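Local coordinates for glycosylation Associate Protein 3 (Streptococcus agalactiae serotype V, PDB 6OYC) that probably takes part, in complex with its partners Gap1 and Gap2, in the glycosylation and export of an adhesin through the accessory Sec system, at residues 267-270 with 271-274; 278-281 with 282-285. All coordinates share one frame; numbering follows the deposited sequence.

Overall arrangement
Both contacts belong to helix 270-281 and lie at its two ends: contact 1 opens the helix with the turn that leads into it, and contact 2 closes it with the turn that follows. Their centres are about 17 Å apart, on the same side of the centre of the chain. Contact 1 is a surface contact whose chemistry is polar capping: the first amides of a helix lack acceptors within the helix, and here side chains supply some. Contact 2 is partly buried and has the reverse task of supplying donors to the last carbonyls; it adds an arginine stacked on a buried tryptophan.

Contact 1 (267-270 with 271-274); sequences HLTA and KQQI
Thr269 and Gln272 meet across the first turn of helix 270-281 in a capping box, here with glutamine in the place often held by glutamate. Thr269 is the N-cap. Its OG1 stands anti to the backbone N (chi1 166°), which carries the hydroxyl forward over the opening turn, where it accepts from Lys271 N at 2.9 Å, one residue short of the classical partner. The side chain of Gln272 reaches back across that of Thr269 at about a right angle, and its OE1 accepts from Thr269 N at 2.8 Å. That N-H points toward OE1 with an angle of 156°, and the donor lies 19° out of the amide carbonyl plane. An amide oxygen on a side chain of this length suits the task, since it can turn back to a donor three residues earlier.

Leu268 packs against this polar bridge. Its CD1 lies 3.4 Å from OE1 of Gln272, its CG rests on CB of Gln272, and its CD2 meets CG of Gln273 at 3.4 Å, so that a nonpolar side chain just before the cap covers aliphatic parts of both glutamines. A bound glycerol, probably from the crystallisation liquor, lies near Leu268. The lysine chain, bent at chi2 and chi3, crosses the threonine side chain at about a right angle, CG of Lys271 against CG2 of Thr269 (3.2 Å).

The main chain then settles into the helix: Ile274 N donates to Ala270 O at 3.1 Å, and Gln273 N donates to Thr269 O. The whole contact lies on the surface, where the loop after helix 258-262 turns into helix 270-281.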
loop_
_atom_site.group_PDB
_atom_site.type_symbol
_atom_site.label_atom_id
_atom_site.label_comp_id
_atom_site.label_asym_id
_atom_site.label_seq_id
_atom_site.Cartn_x
_atom_site.Cartn_y
_atom_site.Cartn_z
ATOM N N HIS C 267 3.248 -12.150 -8.332
ATOM C CA HIS C 267 3.409 -13.503 -8.847
ATOM C C HIS C 267 2.611 -13.734 -10.115
ATOM O O HIS C 267 2.350 -14.886 -10.482
ATOM C CB HIS C 267 3.024 -14.520 -7.770
ATOM C CG HIS C 267 4.043 -14.652 -6.681
ATOM N ND1 HIS C 267 4.459 -13.581 -5.921
ATOM C CD2 HIS C 267 4.743 -15.722 -6.238
ATOM C CE1 HIS C 267 5.368 -13.985 -5.052
ATOM N NE2 HIS C 267 5.559 -15.281 -5.224
ATOM N N LEU C 268 2.217 -12.659 -10.782
ATOM C CA LEU C 268 1.360 -12.760 -11.944
ATOM C C LEU C 268 2.137 -13.340 -13.100
ATOM O O LEU C 268 3.299 -12.989 -13.329
ATOM C CB LEU C 268 0.820 -11.393 -12.337
ATOM C CG LEU C 268 -0.573 -11.416 -12.943
ATOM C CD1 LEU C 268 -1.606 -11.517 -11.842
ATOM C CD2 LEU C 268 -0.807 -10.187 -13.774
ATOM N N THR C 269 1.489 -14.243 -13.822
ATOM C CA THR C 269 2.054 -14.688 -15.073
ATOM C C THR C 269 2.005 -13.571 -16.104
ATOM O O THR C 269 1.360 -12.524 -15.928
ATOM C CB THR C 269 1.300 -15.880 -15.652
ATOM O OG1 THR C 269 1.701 -16.059 -17.014
ATOM C CG2 THR C 269 -0.092 -15.571 -15.721
ATOM N N ALA C 270 2.637 -13.858 -17.241
ATOM C CA ALA C 270 2.471 -12.991 -18.400
ATOM C C ALA C 270 1.064 -13.104 -18.997
ATOM O O ALA C 270 0.517 -12.110 -19.475
ATOM C CB ALA C 270 3.526 -13.303 -19.462
ATOM N N LYS C 271 0.460 -14.291 -18.991
ATOM C CA LYS C 271 -0.860 -14.431 -19.584
ATOM C C LYS C 271 -1.887 -13.601 -18.808
ATOM O O LYS C 271 -2.595 -12.752 -19.375
ATOM C CB LYS C 271 -1.224 -15.922 -19.673
ATOM C CG LYS C 271 -1.128 -16.828 -18.465
ATOM C CD LYS C 271 -0.675 -18.273 -18.701
ATOM C CE LYS C 271 0.848 -18.448 -18.496
ATOM N NZ LYS C 271 1.444 -19.814 -18.471
ATOM N N GLN C 272 -1.914 -13.766 -17.483
ATOM C CA GLN C 272 -2.743 -12.893 -16.651
ATOM C C GLN C 272 -2.465 -11.423 -16.949
ATOM O O GLN C 272 -3.402 -10.618 -16.993
ATOM C CB GLN C 272 -2.507 -13.148 -15.160
ATOM C CG GLN C 272 -3.188 -14.365 -14.490
ATOM C CD GLN C 272 -2.392 -14.912 -13.318
ATOM O OE1 GLN C 272 -1.215 -14.588 -13.151
ATOM N NE2 GLN C 272 -3.051 -15.691 -12.459
ATOM N N GLN C 273 -1.191 -11.058 -17.196
ATOM C CA GLN C 273 -0.825 -9.651 -17.360
ATOM C C GLN C 273 -1.489 -9.046 -18.585
ATOM O O GLN C 273 -1.931 -7.892 -18.552
ATOM C CB GLN C 273 0.694 -9.494 -17.459
ATOM C CG GLN C 273 1.413 -9.217 -16.121
ATOM C CD GLN C 273 2.907 -8.955 -16.272
ATOM O OE1 GLN C 273 3.461 -9.082 -17.363
ATOM N NE2 GLN C 273 3.563 -8.576 -15.174
ATOM N N ILE C 274 -1.569 -9.804 -19.679
ATOM C CA ILE C 274 -2.238 -9.271 -20.861
ATOM C C ILE C 274 -3.739 -9.181 -20.617
ATOM O O ILE C 274 -4.419 -8.319 -21.187
ATOM C CB ILE C 274 -1.896 -10.117 -22.106
ATOM C CG1 ILE C 274 -0.376 -10.140 -22.340
ATOM C CG2 ILE C 274 -2.594 -9.567 -23.346
ATOM C CD1 ILE C 274 0.255 -11.498 -22.324
#

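Contact 2 (278-281 with 282-285); sequences EVWD and TRET
Arg283 lays its guanidinium flat on the indole of Trp280, the chief side-chain interaction at the C-terminal end of helix 270-281. The two planes are only 20° apart, and CZ of Arg283 sits 3.8 Å from the centroid of the six-membered ring of Trp280, a cation-pi contact. NH1 of Arg283 lies over the indole face, offset toward the rim, 3.1 Å from CE2 of Trp280. Nearer the backbone, CD of Arg283 makes a CH-pi contact over the same six-membered ring. CG of Arg283 lies between the backbone N and the carbonyl carbon (chi1 74°), and from there the side chain extends to NE alongside the indole, both side chains pointing the same way. Arginine suits the place because its flat cation can cover a ring while its N-H groups remain available within their own plane.

Hydrogen bonds add to the stack. Trp280 O accepts twice from Arg283, from NH1 at 3.0 Å and from the backbone N at 3.2 Å, the two donors approaching opposite faces of the carbonyl plane. The NH1 bond, with Trp280 O close to the guanidinium plane, helps set the rotation of that group. Thr282, the first residue to leave helical geometry, turns its OG1 back to Glu278 O at 3.0 Å, a short side chain giving a late carbonyl a donor; its own N gives weak bonds to Glu278 O and Val279 O. One water bridges Asp281 O and Glu284 N, and Thr285 N donates to Thr282 O at 2.9 Å.

Glu278 forms a salt bridge with Lys242 of helix 231-243, and Asp281 one with Arg277. Trp280 also meets the rings of Phe255 and Phe258, while Val279 and Arg283 rest on Leu238 of helix 231-243, before the chain leads on to strand 289-291 at the edge of the parallel sheet.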
loop_
_atom_site.group_PDB
_atom_site.type_symbol
_atom_site.label_atom_id
_atom_site.label_comp_id
_atom_site.label_asym_id
_atom_site.label_seq_id
_atom_site.Cartn_x
_atom_site.Cartn_y
_atom_site.Cartn_z
ATOM N N GLU C 278 -5.997 -5.529 -20.842
ATOM C CA GLU C 278 -7.256 -5.347 -21.558
ATOM C C GLU C 278 -8.277 -4.631 -20.680
ATOM O O GLU C 278 -8.890 -3.643 -21.101
ATOM C CB GLU C 278 -7.787 -6.707 -22.027
ATOM C CG GLU C 278 -8.935 -6.628 -23.037
ATOM C CD GLU C 278 -10.314 -6.544 -22.382
ATOM O OE1 GLU C 278 -11.288 -6.206 -23.086
ATOM O OE2 GLU C 278 -10.426 -6.823 -21.166
ATOM N N VAL C 279 -8.487 -5.136 -19.465
ATOM C CA VAL C 279 -9.235 -4.450 -18.419
ATOM C C VAL C 279 -8.829 -2.977 -18.373
ATOM O O VAL C 279 -9.685 -2.083 -18.370
ATOM C CB VAL C 279 -8.999 -5.148 -17.061
ATOM C CG1 VAL C 279 -9.554 -4.325 -15.899
ATOM C CG2 VAL C 279 -9.584 -6.574 -17.073
ATOM N N TRP C 280 -7.518 -2.721 -18.377
ATOM C CA TRP C 280 -7.006 -1.359 -18.234
ATOM C C TRP C 280 -7.363 -0.484 -19.435
ATOM O O TRP C 280 -7.843 0.642 -19.270
ATOM C CB TRP C 280 -5.489 -1.409 -18.024
ATOM C CG TRP C 280 -4.822 -0.070 -17.985
ATOM C CD1 TRP C 280 -4.014 0.465 -18.941
ATOM C CD2 TRP C 280 -4.896 0.903 -16.929
ATOM N NE1 TRP C 280 -3.584 1.711 -18.553
ATOM C CE2 TRP C 280 -4.113 2.004 -17.323
ATOM C CE3 TRP C 280 -5.559 0.952 -15.697
ATOM C CZ2 TRP C 280 -3.965 3.146 -16.524
ATOM C CZ3 TRP C 280 -5.411 2.089 -14.904
ATOM C CH2 TRP C 280 -4.618 3.165 -15.322
ATOM N N ASP C 281 -7.136 -0.978 -20.655
ATOM C CA ASP C 281 -7.367 -0.168 -21.852
ATOM C C ASP C 281 -8.839 0.087 -22.149
ATOM O O ASP C 281 -9.128 0.922 -23.013
ATOM C CB ASP C 281 -6.750 -0.821 -23.089
ATOM C CG ASP C 281 -5.257 -0.957 -22.992
ATOM O OD1 ASP C 281 -4.601 -0.072 -22.404
ATOM O OD2 ASP C 281 -4.736 -1.959 -23.505
ATOM N N THR C 282 -9.770 -0.612 -21.496
ATOM C CA THR C 282 -11.201 -0.378 -21.708
ATOM C C THR C 282 -11.854 0.346 -20.533
ATOM O O THR C 282 -13.090 0.449 -20.477
ATOM C CB THR C 282 -11.933 -1.703 -21.989
ATOM O OG1 THR C 282 -11.698 -2.636 -20.926
ATOM C CG2 THR C 282 -11.446 -2.325 -23.295
ATOM N N ARG C 283 -11.049 0.869 -19.601
ATOM C CA ARG C 283 -11.600 1.480 -18.395
ATOM C C ARG C 283 -12.492 2.674 -18.711
ATOM O O ARG C 283 -13.345 3.031 -17.894
ATOM C CB ARG C 283 -10.480 1.917 -17.459
ATOM C CG ARG C 283 -9.726 3.173 -17.912
ATOM C CD ARG C 283 -8.371 3.247 -17.221
ATOM N NE ARG C 283 -7.555 4.401 -17.615
ATOM C CZ ARG C 283 -6.593 4.339 -18.526
ATOM N NH1 ARG C 283 -6.341 3.192 -19.146
ATOM N NH2 ARG C 283 -5.880 5.416 -18.818
ATOM N N GLU C 284 -12.303 3.325 -19.854
ATOM C CA GLU C 284 -13.137 4.467 -20.196
ATOM C C GLU C 284 -14.275 4.084 -21.128
ATOM O O GLU C 284 -15.135 4.925 -21.406
ATOM C CB GLU C 284 -12.298 5.596 -20.826
ATOM C CG GLU C 284 -11.371 6.379 -19.850
ATOM C CD GLU C 284 -12.099 7.001 -18.651
ATOM O OE1 GLU C 284 -11.705 6.716 -17.493
ATOM O OE2 GLU C 284 -13.061 7.779 -18.855
ATOM N N THR C 285 -14.316 2.827 -21.594
ATOM C CA THR C 285 -15.323 2.384 -22.550
ATOM C C THR C 285 -16.205 1.235 -22.069
ATOM O O THR C 285 -17.311 1.084 -22.598
ATOM C CB THR C 285 -14.661 1.972 -23.875
ATOM O OG1 THR C 285 -13.710 0.926 -23.633
ATOM C CG2 THR C 285 -13.955 3.162 -24.499
HETATM O O HOH W 1 -10.599 3.062 -22.055
#